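Local coordinates for outer surface protein (Bacillus cereus ATCC 14579, PDB 1X7F) that probably hydrolyses the glycosidic bond of 6-phospho-N-acetylmuramic acid in sugars released from the cell wall, at residues L29-Y34 with H53-I58; A202-H207 with D245-G250; Q234-W239 with L369-Y374; L272-V277 with G362-E367. One frame throughout, in Å; residues are numbered along the deposited sequence. Where two conformers were deposited one is given.

How the contacts relate
From the N terminus, contact 1 closes first, pairing strands 28-33 and 55-62, which helix 40-51 connects, as a beta-alpha-beta unit. Contact 2 follows in series and joins strands 201-204 and 246-249 of the same eight-stranded parallel sheet. There strand 246-249 also neighbours strand 28-33, so the first and last strands of the sheet in sequence lie side by side, linked by Gly30 N to Val247 O. Contact 3 crosses contact 2: it starts on helix 231-240, inside the loop that contact 2 closes, and ends beyond it on 369-374, tying the parallel-sheet part to the C-terminal part. Contact 4, nested within contact 3, pairs two antiparallel strands of the C-terminal mixed sheet.

Contact 1: residues L29-Y34 with H53-I58; sequences LGISLY and HGFSRI
Leu29 lies over the ring of Phe55, its CB 3.7 Å from the ring centroid and only 13° off the normal, a CH-pi contact over the middle of the face. The edge of the same ring is occupied by backbone, with Gly30 O 3.2 Å from Phe55 CE2. Ile31 adds its CG2 branch, which meets Phe55 CD2 obliquely at 3.5 Å; a chi1 of 46° places CG1 between the backbone N and C and frees CG2 for the ring. Ile31 CG1 lies instead beside Ile58 CG1, 4.0 Å away, the two side chains pointing the same way toward helix 40-51.

The strands are parallel neighbours in a beta-alpha-beta unit. Leu29 O takes a bond from Ser56 N (3.0 Å) and a weak one from Arg57 N, and Ile31 N donates to Arg57 O at 3.1 Å. Arg57 leaves by the other face, its guanidinium paired with Glu144 and Asp246.

Where the pairing begins, one water joins Leu29 N, Gly54 O and Ser56 OG, and Gly54 O also accepts from Arg267. The side-chain contact is thus apolar, with polar bonding confined to the backbone and to this water-linked edge.

Contact 2: residues A202-H207 with D245-G250; sequences AFITSH and DDVIIG
Ile204 reaches across to Val247 with the end of its chain, CD1 standing 3.6 Å from Val247 CG1, and the two side chains meet at about a right angle. The isoleucine owes this to a chi1 of 66°, which wedges CG1 between its own N and C and leaves CG2 trans to the carbonyl carbon; both branches then flank the same valine methyl. Val247 answers with CG1 trans to its N (chi1 171°), so this methyl faces the isoleucine. Ile249, on the same side of the sheet, takes a different chi1 (-48°): CG1 is trans to the carbonyl carbon, and CG2 is left to touch Ser206 CB at 3.9 Å.

On the other face Phe203 slants past Ile248, with CE2 3.6 Å from Ile248 CG2. The ring's CD2 also approaches Gly250 CA at 3.5 Å, a close fit beside a residue that has no side chain.

Four backbone bonds hold the parallel strands in step, from Ala202 N to Asp246 O, Ile248 N to Ala202 O, Ile204 N to Ile248 O and Gly250 N to Ile204 O. The last, at 2.8 Å, carries the pairing one residue past the end of strand 246-249.

The face bearing Ile204, Val247 and Ile249 packs against helices 231-240 and 256-264, through Leu238, Trp239, Leu259 and Leu262. The Phe203 face meets Ser32 of strand 28-33, which flanks strand 246-249 on its far side, an order consistent with a beta/alpha barrel.

Contact 3: residues Q234-W239 with L369-Y374; sequences QAKHLW and LFLLDY
Lys236 meets Leu371 through its aliphatic chain: the two side chains cross at about a right angle, with Lys236 CD 3.9 Å from Leu371 CD1. Beyond CD the extended lysine runs on to NZ, which makes a salt bridge with Glu368 and a hydrogen bond to Gln271 O, so its ammonium group is held at the margin of the contact and not by the 369-374 segment.

His237, next along helix 231-240, makes up most of the helix's share of the contact. Its CG is trans to the backbone N (chi1 -174°), which swings the imidazole out toward 369-374. Phe370 comes onto one face of that ring by its edge, CE1 lying 3.3 Å from His237 CG and set toward the rim. The planes stand at 73° with centroids 4.8 Å apart, a T-shaped (edge-to-face) pair. At the imidazole's own edge, and in its plane, the hydroxyl of Tyr374 sits 2.6 Å from His237 NE2 in a short hydrogen bond; the two rings are turned 58° to each other. Leu371 packs against the helix backbone, CD2 3.8 Å from His237 CA.

The 369-374 segment is 3-10 helical, and it presents Phe370, Leu371 and Tyr374 together to the helix, joining the C-terminal part to the N-terminal part. His237 ND1 is bonded in turn to His226, and the Tyr374 hydroxyl to Tyr183. A hydrogen-bonded series, His226, His237, Tyr374 and Tyr183, thus runs through the aromatic cluster. With both nitrogens partnered and the Phe370 edge on one face, the rotation of the imidazole should be fixed.

Contact 4: residues L272-V277 with G362-E367; sequences LKVHFV and GTIAEE
Val274 and Ile364, His275 and Thr363, and Phe276 and Gly362 pair in succession across two antiparallel strands, whose axes make 153°; His275 and Thr363 form the hydrogen-bonded pair between two non-hydrogen-bonded ones. Its two bonds, His275 N to Thr363 O and Thr363 N to His275 O, are both 2.8 Å. Ala365 N to Lys273 O adds another beyond the strand end.

On the buried face Ile364 bends back, chi2 -47°, so that CD1 sits 4.1 Å from Leu272 CB and 4.2 Å from Val274 CB. Gly362, having no side chain, can bring CA to 3.0 Å from His275 O. The other face carries His275, whose imidazole turns its edge to Ala365, NE2 to CB 3.9 Å; Lys273 CB also leans on that methyl.

A water sits beside the pair. Leu289 of helix 282-289 packs on Val274, and Val331 of the adjacent strand 330-334 touches Val274 and Ile364.

The two faces thus differ in chemistry. Leu272, Val274 and Ile364 make an apolar side, met by the 3-10 segment at Leu272 and Ile364, whereas His275, Thr363 and Lys273 face a wetter side, where the water donates a second bond to the His275 carbonyl and bonds the Thr363 hydroxyl.

Contact 1: residues L29-Y34 with H53-I58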
loop_
_atom_site.group_PDB
_atom_site.type_symbol
_atom_site.label_atom_id
_atom_site.label_comp_id
_atom_site.label_asym_id
_atom_site.label_seq_id
_atom_site.Cartn_x
_atom_site.Cartn_y
_atom_site.Cartn_z
ATOM N N LEU A 29 -8.239 1.142 2.846
ATOM C CA LEU A 29 -7.514 2.397 3.015
ATOM C C LEU A 29 -7.885 3.011 4.362
ATOM O O LEU A 29 -9.049 2.978 4.772
ATOM C CB LEU A 29 -7.805 3.368 1.867
ATOM C CG LEU A 29 -6.933 3.133 0.622
ATOM C CD1 LEU A 29 -7.539 3.813 -0.601
ATOM C CD2 LEU A 29 -5.447 3.583 0.878
ATOM N N GLY A 30 -6.886 3.569 5.046
ATOM C CA GLY A 30 -7.103 4.208 6.337
ATOM C C GLY A 30 -6.510 5.596 6.420
ATOM O O GLY A 30 -5.695 5.972 5.586
ATOM N N ILE A 31 -6.939 6.346 7.435
ATOM C CA ILE A 31 -6.431 7.691 7.768
ATOM C C ILE A 31 -6.103 7.729 9.259
ATOM O O ILE A 31 -6.691 6.977 10.052
ATOM C CB ILE A 31 -7.500 8.791 7.462
ATOM C CG1 ILE A 31 -8.892 8.380 7.999
ATOM C CG2 ILE A 31 -7.548 9.099 5.961
ATOM C CD1 ILE A 31 -9.887 9.544 8.252
ATOM N N SER A 32 -5.186 8.611 9.657
ATOM C CA SER A 32 -4.914 8.791 11.086
ATOM C C SER A 32 -5.500 10.093 11.588
ATOM O O SER A 32 -5.565 11.061 10.832
ATOM C CB SER A 32 -3.410 8.733 11.373
ATOM O OG SER A 32 -2.927 7.426 11.139
ATOM N N LEU A 33 -5.926 10.104 12.859
ATOM C CA LEU A 33 -6.364 11.322 13.550
ATOM C C LEU A 33 -5.561 11.577 14.824
ATOM O O LEU A 33 -5.089 10.646 15.473
ATOM C CB LEU A 33 -7.866 11.265 13.910
ATOM C CG LEU A 33 -8.884 11.068 12.782
ATOM C CD1 LEU A 33 -10.288 11.054 13.363
ATOM C CD2 LEU A 33 -8.754 12.155 11.735
ATOM N N TYR A 34 -5.416 12.854 15.174
ATOM C CA TYR A 34 -4.754 13.267 16.413
ATOM C C TYR A 34 -5.582 14.412 16.942
ATOM O O TYR A 34 -5.183 15.574 16.836
ATOM C CB TYR A 34 -3.283 13.677 16.162
ATOM C CG TYR A 34 -2.503 12.591 15.442
ATOM C CD1 TYR A 34 -2.445 12.555 14.054
ATOM C CD2 TYR A 34 -1.875 11.572 16.153
ATOM C CE1 TYR A 34 -1.757 11.539 13.383
ATOM C CE2 TYR A 34 -1.203 10.548 15.497
ATOM C CZ TYR A 34 -1.141 10.541 14.116
ATOM O OH TYR A 34 -0.474 9.529 13.474
ATOM N N HIS A 53 -13.782 8.752 -0.760
ATOM C CA HIS A 53 -12.732 8.105 -1.572
ATOM C C HIS A 53 -12.422 6.666 -1.129
ATOM O O HIS A 53 -11.319 6.173 -1.358
ATOM C CB HIS A 53 -11.438 8.954 -1.610
ATOM C CG HIS A 53 -11.631 10.316 -2.200
ATOM N ND1 HIS A 53 -11.956 10.514 -3.528
ATOM C CD2 HIS A 53 -11.581 11.547 -1.638
ATOM C CE1 HIS A 53 -12.090 11.808 -3.758
ATOM N NE2 HIS A 53 -11.862 12.457 -2.630
ATOM N N GLY A 54 -13.382 6.014 -0.476
ATOM C CA GLY A 54 -13.278 4.597 -0.093
ATOM C C GLY A 54 -12.385 4.226 1.085
ATOM O O GLY A 54 -11.984 3.061 1.232
ATOM N N PHE A 55 -12.055 5.201 1.927
ATOM C CA PHE A 55 -11.354 4.896 3.171
ATOM C C PHE A 55 -12.386 4.321 4.154
ATOM O O PHE A 55 -13.511 4.807 4.232
ATOM C CB PHE A 55 -10.669 6.138 3.743
ATOM C CG PHE A 55 -9.439 6.579 2.978
ATOM C CD1 PHE A 55 -9.527 7.025 1.656
ATOM C CD2 PHE A 55 -8.200 6.583 3.591
ATOM C CE1 PHE A 55 -8.390 7.451 0.955
ATOM C CE2 PHE A 55 -7.046 6.997 2.896
ATOM C CZ PHE A 55 -7.147 7.440 1.578
ATOM N N SER A 56 -12.010 3.268 4.872
ATOM C CA SER A 56 -12.937 2.611 5.791
ATOM C C SER A 56 -12.273 2.219 7.122
ATOM O O SER A 56 -12.809 1.422 7.888
ATOM C CB SER A 56 -13.567 1.380 5.113
ATOM O OG SER A 56 -12.579 0.390 4.887
ATOM N N ARG A 57 -11.097 2.774 7.380
ATOM C CA ARG A 57 -10.346 2.456 8.583
ATOM C C ARG A 57 -9.728 3.739 9.147
ATOM O O ARG A 57 -9.257 4.592 8.386
ATOM C CB ARG A 57 -9.266 1.405 8.253
ATOM C CG ARG A 57 -8.361 1.028 9.423
ATOM C CD ARG A 57 -7.493 -0.200 9.188
ATOM N NE ARG A 57 -6.691 -0.480 10.375
ATOM C CZ ARG A 57 -6.042 -1.616 10.618
ATOM N NH1 ARG A 57 -6.091 -2.638 9.771
ATOM N NH2 ARG A 57 -5.344 -1.735 11.733
ATOM N N ILE A 58 -9.757 3.873 10.474
ATOM C CA ILE A 58 -9.141 4.999 11.172
ATOM C C ILE A 58 -8.141 4.529 12.244
ATOM O O ILE A 58 -8.444 3.630 13.039
ATOM C CB ILE A 58 -10.222 5.917 11.821
ATOM C CG1 ILE A 58 -11.117 6.558 10.755
ATOM C CG2 ILE A 58 -9.561 7.008 12.676
ATOM C CD1 ILE A 58 -12.165 7.484 11.324
HETATM O O HOH W 1 -11.032 0.944 2.649
#

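Contact 2: residues A202-H207 with D245-G250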
loop_
_atom_site.group_PDB
_atom_site.type_symbol
_atom_site.label_atom_id
_atom_site.label_comp_id
_atom_site.label_asym_id
_atom_site.label_seq_id
_atom_site.Cartn_x
_atom_site.Cartn_y
_atom_site.Cartn_z
ATOM N N ALA A 202 0.176 -1.260 7.287
ATOM C CA ALA A 202 1.348 -0.398 7.435
ATOM C C ALA A 202 0.948 1.037 7.098
ATOM O O ALA A 202 -0.143 1.287 6.537
ATOM C CB ALA A 202 2.507 -0.868 6.517
ATOM N N PHE A 203 1.858 1.956 7.398
ATOM C CA PHE A 203 1.628 3.393 7.256
ATOM C C PHE A 203 2.367 4.005 6.077
ATOM O O PHE A 203 3.527 3.668 5.797
ATOM C CB PHE A 203 2.090 4.116 8.516
ATOM C CG PHE A 203 1.168 3.956 9.700
ATOM C CD1 PHE A 203 1.500 3.095 10.752
ATOM C CD2 PHE A 203 -0.013 4.692 9.783
ATOM C CE1 PHE A 203 0.672 2.990 11.869
ATOM C CE2 PHE A 203 -0.842 4.584 10.886
ATOM C CZ PHE A 203 -0.501 3.726 11.926
ATOM N N ILE A 204 1.682 4.915 5.395
ATOM C CA ILE A 204 2.296 5.752 4.376
ATOM C C ILE A 204 2.179 7.215 4.794
ATOM O O ILE A 204 1.394 7.568 5.681
ATOM C CB ILE A 204 1.636 5.522 2.991
ATOM C CG1 ILE A 204 0.169 5.995 2.977
ATOM C CG2 ILE A 204 1.816 4.069 2.549
ATOM C CD1 ILE A 204 -0.501 5.880 1.613
ATOM N N THR A 205 2.962 8.071 4.154
ATOM C CA THR A 205 3.011 9.466 4.546
ATOM C C THR A 205 2.519 10.415 3.457
ATOM O O THR A 205 2.852 10.276 2.270
ATOM C CB THR A 205 4.426 9.831 5.027
ATOM O OG1 THR A 205 4.421 11.145 5.604
ATOM C CG2 THR A 205 5.413 9.922 3.863
ATOM N N SER A 206 1.703 11.366 3.886
ATOM C CA SER A 206 1.262 12.469 3.057
ATOM C C SER A 206 2.341 13.553 2.992
ATOM O O SER A 206 3.112 13.753 3.946
ATOM C CB SER A 206 -0.041 13.031 3.620
ATOM O OG SER A 206 -0.323 14.318 3.110
ATOM N N HIS A 207 2.393 14.249 1.859
ATOM C CA HIS A 207 3.342 15.344 1.666
ATOM C C HIS A 207 2.690 16.716 1.873
ATOM O O HIS A 207 3.342 17.751 1.727
ATOM C CB HIS A 207 4.042 15.200 0.305
ATOM C CG HIS A 207 4.754 13.892 0.160
ATOM N ND1 HIS A 207 5.791 13.513 0.992
ATOM C CD2 HIS A 207 4.528 12.840 -0.662
ATOM C CE1 HIS A 207 6.204 12.306 0.655
ATOM N NE2 HIS A 207 5.446 11.872 -0.337
ATOM N N ASP A 245 -2.454 -5.838 3.942
ATOM C CA ASP A 245 -3.862 -5.703 3.587
ATOM C C ASP A 245 -4.323 -4.251 3.604
ATOM O O ASP A 245 -4.924 -3.785 2.642
ATOM C CB ASP A 245 -4.734 -6.545 4.529
ATOM C CG ASP A 245 -4.243 -7.968 4.638
ATOM O OD1 ASP A 245 -4.012 -8.606 3.586
ATOM O OD2 ASP A 245 -4.043 -8.536 5.724
ATOM N N ASP A 246 -4.040 -3.543 4.697
ATOM C CA ASP A 246 -4.556 -2.188 4.890
ATOM C C ASP A 246 -3.462 -1.127 4.787
ATOM O O ASP A 246 -2.373 -1.284 5.342
ATOM C CB ASP A 246 -5.308 -2.084 6.236
ATOM C CG ASP A 246 -6.529 -2.995 6.301
ATOM O OD1 ASP A 246 -6.853 -3.647 5.278
ATOM O OD2 ASP A 246 -7.244 -3.125 7.317
ATOM N N VAL A 247 -3.760 -0.047 4.071
ATOM C CA VAL A 247 -2.802 1.040 3.902
ATOM C C VAL A 247 -3.349 2.282 4.616
ATOM O O VAL A 247 -4.433 2.762 4.298
ATOM C CB VAL A 247 -2.478 1.289 2.390
ATOM C CG1 VAL A 247 -1.656 2.555 2.194
ATOM C CG2 VAL A 247 -1.744 0.087 1.797
ATOM N N ILE A 248 -2.605 2.773 5.610
ATOM C CA ILE A 248 -3.069 3.886 6.446
ATOM C C ILE A 248 -2.142 5.084 6.289
ATOM O O ILE A 248 -0.933 4.945 6.423
ATOM C CB ILE A 248 -3.162 3.461 7.963
ATOM C CG1 ILE A 248 -3.953 2.152 8.126
ATOM C CG2 ILE A 248 -3.800 4.566 8.798
ATOM C CD1 ILE A 248 -3.802 1.478 9.505
ATOM N N ILE A 249 -2.706 6.260 6.007
ATOM C CA ILE A 249 -1.932 7.510 6.065
ATOM C C ILE A 249 -1.645 7.862 7.530
ATOM O O ILE A 249 -2.576 8.040 8.318
ATOM C CB ILE A 249 -2.696 8.670 5.372
ATOM C CG1 ILE A 249 -3.216 8.218 3.998
ATOM C CG2 ILE A 249 -1.809 9.935 5.311
ATOM C CD1 ILE A 249 -4.095 9.212 3.304
ATOM N N GLY A 250 -0.358 7.968 7.871
ATOM C CA GLY A 250 0.097 8.143 9.244
ATOM C C GLY A 250 -0.001 9.556 9.778
ATOM O O GLY A 250 -0.214 9.747 10.970
#

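Contact 3: residues Q234-W239 with L369-Y374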
loop_
_atom_site.group_PDB
_atom_site.type_symbol
_atom_site.label_atom_id
_atom_site.label_comp_id
_atom_site.label_asym_id
_atom_site.label_seq_id
_atom_site.Cartn_x
_atom_site.Cartn_y
_atom_site.Cartn_z
ATOM N N GLN A 234 3.764 4.748 -2.661
ATOM C CA GLN A 234 3.832 4.053 -1.380
ATOM C C GLN A 234 2.743 2.988 -1.192
ATOM O O GLN A 234 3.043 1.872 -0.794
ATOM C CB GLN A 234 3.749 5.062 -0.231
ATOM C CG GLN A 234 4.783 6.167 -0.246
ATOM C CD GLN A 234 4.530 7.179 0.867
ATOM O OE1 GLN A 234 4.394 8.383 0.620
ATOM N NE2 GLN A 234 4.469 6.695 2.084
ATOM N N ALA A 235 1.488 3.336 -1.490
ATOM C CA ALA A 235 0.361 2.407 -1.369
ATOM C C ALA A 235 0.457 1.251 -2.359
ATOM O O ALA A 235 0.245 0.091 -1.994
ATOM C CB ALA A 235 -0.961 3.140 -1.532
ATOM N N LYS A 236 0.764 1.575 -3.610
ATOM C CA LYS A 236 1.024 0.576 -4.640
ATOM C C LYS A 236 2.069 -0.415 -4.145
ATOM O O LYS A 236 1.889 -1.623 -4.246
ATOM C CB LYS A 236 1.527 1.232 -5.943
ATOM C CG LYS A 236 0.454 1.878 -6.830
ATOM C CD LYS A 236 1.108 2.489 -8.102
ATOM C CE LYS A 236 0.099 3.239 -8.943
ATOM N NZ LYS A 236 0.554 3.440 -10.344
ATOM N N HIS A 237 3.165 0.100 -3.599
ATOM C CA HIS A 237 4.234 -0.762 -3.149
ATOM C C HIS A 237 3.786 -1.731 -2.042
ATOM O O HIS A 237 3.965 -2.945 -2.176
ATOM C CB HIS A 237 5.448 0.066 -2.736
ATOM C CG HIS A 237 6.648 -0.759 -2.397
ATOM N ND1 HIS A 237 7.705 -0.265 -1.666
ATOM C CD2 HIS A 237 6.960 -2.042 -2.689
ATOM C CE1 HIS A 237 8.618 -1.205 -1.523
ATOM N NE2 HIS A 237 8.189 -2.294 -2.133
ATOM N N LEU A 238 3.190 -1.202 -0.979
ATOM C CA LEU A 238 2.682 -2.032 0.129
ATOM C C LEU A 238 1.755 -3.181 -0.317
ATOM O O LEU A 238 1.912 -4.323 0.129
ATOM C CB LEU A 238 1.993 -1.157 1.185
ATOM C CG LEU A 238 2.882 -0.165 1.950
ATOM C CD1 LEU A 238 2.071 0.610 2.964
ATOM C CD2 LEU A 238 4.032 -0.878 2.632
ATOM N N TRP A 239 0.810 -2.874 -1.197
ATOM C CA TRP A 239 -0.097 -3.878 -1.731
ATOM C C TRP A 239 0.595 -4.851 -2.673
ATOM O O TRP A 239 0.241 -6.028 -2.697
ATOM C CB TRP A 239 -1.317 -3.244 -2.424
ATOM C CG TRP A 239 -2.348 -2.658 -1.480
ATOM C CD1 TRP A 239 -2.782 -3.192 -0.293
ATOM C CD2 TRP A 239 -3.120 -1.462 -1.682
ATOM N NE1 TRP A 239 -3.743 -2.383 0.268
ATOM C CE2 TRP A 239 -3.974 -1.317 -0.564
ATOM C CE3 TRP A 239 -3.172 -0.488 -2.697
ATOM C CZ2 TRP A 239 -4.855 -0.236 -0.422
ATOM C CZ3 TRP A 239 -4.052 0.584 -2.555
ATOM C CH2 TRP A 239 -4.863 0.707 -1.414
ATOM N N LEU A 369 9.828 2.639 -11.101
ATOM C CA LEU A 369 10.618 1.586 -11.741
ATOM C C LEU A 369 10.854 0.404 -10.802
ATOM O O LEU A 369 10.888 -0.738 -11.247
ATOM C CB LEU A 369 11.965 2.118 -12.295
ATOM C CG LEU A 369 11.940 3.157 -13.427
ATOM C CD1 LEU A 369 13.344 3.458 -13.903
ATOM C CD2 LEU A 369 11.069 2.736 -14.605
ATOM N N PHE A 370 11.030 0.675 -9.509
ATOM C CA PHE A 370 11.234 -0.409 -8.547
ATOM C C PHE A 370 10.020 -1.377 -8.522
ATOM O O PHE A 370 10.148 -2.537 -8.141
ATOM C CB PHE A 370 11.511 0.167 -7.156
ATOM C CG PHE A 370 10.293 0.709 -6.480
ATOM C CD1 PHE A 370 9.565 -0.089 -5.599
ATOM C CD2 PHE A 370 9.852 2.008 -6.735
ATOM C CE1 PHE A 370 8.430 0.402 -4.985
ATOM C CE2 PHE A 370 8.721 2.495 -6.121
ATOM C CZ PHE A 370 8.005 1.699 -5.243
ATOM N N LEU A 371 8.854 -0.889 -8.932
ATOM C CA LEU A 371 7.636 -1.688 -8.942
ATOM C C LEU A 371 7.683 -2.843 -9.946
ATOM O O LEU A 371 7.014 -3.851 -9.753
ATOM C CB LEU A 371 6.405 -0.811 -9.167
ATOM C CG LEU A 371 5.901 0.020 -7.984
ATOM C CD1 LEU A 371 4.682 0.834 -8.399
ATOM C CD2 LEU A 371 5.598 -0.828 -6.723
ATOM N N LEU A 372 8.511 -2.702 -10.980
ATOM C CA LEU A 372 8.791 -3.773 -11.944
ATOM C C LEU A 372 9.247 -5.111 -11.330
ATOM O O LEU A 372 9.002 -6.177 -11.914
ATOM C CB LEU A 372 9.819 -3.302 -12.976
ATOM C CG LEU A 372 9.364 -2.111 -13.818
ATOM C CD1 LEU A 372 10.513 -1.578 -14.697
ATOM C CD2 LEU A 372 8.135 -2.507 -14.650
ATOM N N ASP A 373 9.884 -5.050 -10.161
ATOM C CA ASP A 373 10.330 -6.236 -9.450
ATOM C C ASP A 373 9.169 -7.084 -8.914
ATOM O O ASP A 373 9.356 -8.252 -8.579
ATOM C CB ASP A 373 11.246 -5.836 -8.284
ATOM C CG ASP A 373 12.550 -5.168 -8.741
ATOM O OD1 ASP A 373 12.890 -5.194 -9.951
ATOM O OD2 ASP A 373 13.303 -4.585 -7.932
ATOM N N TYR A 374 7.980 -6.492 -8.817
ATOM C CA TYR A 374 6.785 -7.218 -8.391
ATOM C C TYR A 374 6.025 -7.885 -9.548
ATOM O O TYR A 374 5.065 -8.627 -9.317
ATOM C CB TYR A 374 5.883 -6.317 -7.519
ATOM C CG TYR A 374 6.644 -5.864 -6.306
ATOM C CD1 TYR A 374 7.374 -4.675 -6.330
ATOM C CD2 TYR A 374 6.722 -6.668 -5.172
ATOM C CE1 TYR A 374 8.129 -4.277 -5.239
ATOM C CE2 TYR A 374 7.476 -6.273 -4.070
ATOM C CZ TYR A 374 8.176 -5.076 -4.122
ATOM O OH TYR A 374 8.924 -4.664 -3.061
#

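Contact 4: residues L272-V277 with G362-E367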
loop_
_atom_site.group_PDB
_atom_site.type_symbol
_atom_site.label_atom_id
_atom_site.label_comp_id
_atom_site.label_asym_id
_atom_site.label_seq_id
_atom_site.Cartn_x
_atom_site.Cartn_y
_atom_site.Cartn_z
ATOM N N LEU A 272 0.981 0.315 -13.555
ATOM C CA LEU A 272 2.239 1.018 -13.780
ATOM C C LEU A 272 1.948 2.249 -14.605
ATOM O O LEU A 272 1.426 2.139 -15.725
ATOM C CB LEU A 272 3.237 0.114 -14.513
ATOM C CG LEU A 272 3.600 -1.194 -13.781
ATOM C CD1 LEU A 272 4.372 -2.135 -14.720
ATOM C CD2 LEU A 272 4.407 -0.928 -12.474
ATOM N N LYS A 273 2.263 3.420 -14.046
ATOM C CA LYS A 273 2.114 4.677 -14.779
ATOM C C LYS A 273 3.098 4.741 -15.963
ATOM O O LYS A 273 4.323 4.625 -15.786
ATOM C CB LYS A 273 2.281 5.871 -13.843
ATOM C CG LYS A 273 2.110 7.203 -14.537
ATOM C CD LYS A 273 1.582 8.267 -13.609
ATOM C CE LYS A 273 1.317 9.552 -14.384
ATOM N NZ LYS A 273 1.089 10.721 -13.491
ATOM N N VAL A 274 2.542 4.906 -17.161
ATOM C CA VAL A 274 3.310 4.995 -18.408
ATOM C C VAL A 274 3.173 6.414 -19.001
ATOM O O VAL A 274 2.097 7.034 -18.945
ATOM C CB VAL A 274 2.865 3.901 -19.447
ATOM C CG1 VAL A 274 1.395 4.096 -19.879
ATOM C CG2 VAL A 274 3.773 3.879 -20.693
ATOM N N HIS A 275 4.282 6.922 -19.532
ATOM C CA HIS A 275 4.302 8.135 -20.329
ATOM C C HIS A 275 4.701 7.752 -21.751
ATOM O O HIS A 275 5.763 7.175 -21.970
ATOM C CB HIS A 275 5.311 9.148 -19.772
ATOM C CG HIS A 275 5.050 9.558 -18.353
ATOM N ND1 HIS A 275 4.221 10.608 -18.019
ATOM C CD2 HIS A 275 5.519 9.064 -17.181
ATOM C CE1 HIS A 275 4.181 10.737 -16.704
ATOM N NE2 HIS A 275 4.966 9.816 -16.172
ATOM N N PHE A 276 3.850 8.079 -22.713
ATOM C CA PHE A 276 4.129 7.799 -24.110
ATOM C C PHE A 276 5.109 8.759 -24.767
ATOM O O PHE A 276 5.131 9.942 -24.443
ATOM C CB PHE A 276 2.818 7.754 -24.900
ATOM C CG PHE A 276 1.957 6.598 -24.535
ATOM C CD1 PHE A 276 0.763 6.796 -23.831
ATOM C CD2 PHE A 276 2.357 5.299 -24.848
ATOM C CE1 PHE A 276 -0.032 5.708 -23.467
ATOM C CE2 PHE A 276 1.577 4.215 -24.490
ATOM C CZ PHE A 276 0.379 4.415 -23.798
ATOM N N VAL A 277 5.915 8.242 -25.699
ATOM C CA VAL A 277 6.704 9.116 -26.578
ATOM C C VAL A 277 5.782 9.756 -27.618
ATOM O O VAL A 277 4.720 9.200 -27.929
ATOM C CB VAL A 277 7.884 8.372 -27.284
ATOM C CG1 VAL A 277 8.793 7.707 -26.263
ATOM C CG2 VAL A 277 7.379 7.356 -28.346
ATOM N N GLY A 362 6.897 4.093 -24.883
ATOM C CA GLY A 362 6.836 4.980 -23.745
ATOM C C GLY A 362 7.779 4.556 -22.645
ATOM O O GLY A 362 8.659 3.719 -22.850
ATOM N N THR A 363 7.618 5.167 -21.472
ATOM C CA THR A 363 8.435 4.830 -20.316
ATOM C C THR A 363 7.553 4.779 -19.080
ATOM O O THR A 363 6.647 5.599 -18.922
ATOM C CB THR A 363 9.561 5.861 -20.057
ATOM O OG1 THR A 363 9.015 7.189 -20.035
ATOM C CG2 THR A 363 10.618 5.881 -21.165
ATOM N N ILE A 364 7.822 3.808 -18.215
ATOM C CA ILE A 364 7.217 3.775 -16.894
ATOM C C ILE A 364 7.799 4.936 -16.087
ATOM O O ILE A 364 8.995 5.206 -16.159
ATOM C CB ILE A 364 7.507 2.415 -16.191
ATOM C CG1 ILE A 364 7.005 1.215 -17.028
ATOM C CG2 ILE A 364 6.995 2.419 -14.710
ATOM C CD1 ILE A 364 5.580 1.345 -17.587
ATOM N N ALA A 365 6.943 5.619 -15.334
ATOM C CA ALA A 365 7.344 6.732 -14.490
ATOM C C ALA A 365 8.551 6.332 -13.639
ATOM O O ALA A 365 8.585 5.230 -13.081
ATOM C CB ALA A 365 6.163 7.194 -13.605
ATOM N N GLU A 366 9.529 7.233 -13.561
ATOM C CA GLU A 366 10.823 6.967 -12.930
ATOM C C GLU A 366 10.689 6.543 -11.461
ATOM O O GLU A 366 11.408 5.657 -11.013
ATOM C CB GLU A 366 11.723 8.214 -13.042
ATOM C CG GLU A 366 13.210 7.962 -12.784
ATOM C CD GLU A 366 14.009 9.256 -12.569
ATOM O OE1 GLU A 366 15.190 9.176 -12.136
ATOM O OE2 GLU A 366 13.456 10.366 -12.813
ATOM N N GLU A 367 9.780 7.181 -10.728
ATOM C CA GLU A 367 9.552 6.855 -9.322
ATOM C C GLU A 367 8.982 5.443 -9.132
ATOM O O GLU A 367 9.067 4.879 -8.046
ATOM C CB GLU A 367 8.666 7.913 -8.646
ATOM C CG GLU A 367 7.248 8.019 -9.196
ATOM C CD GLU A 367 7.117 8.906 -10.420
ATOM O OE1 GLU A 367 8.141 9.302 -11.020
ATOM O OE2 GLU A 367 5.962 9.199 -10.791
HETATM O O HOH W 2 8.372 8.327 -22.392
#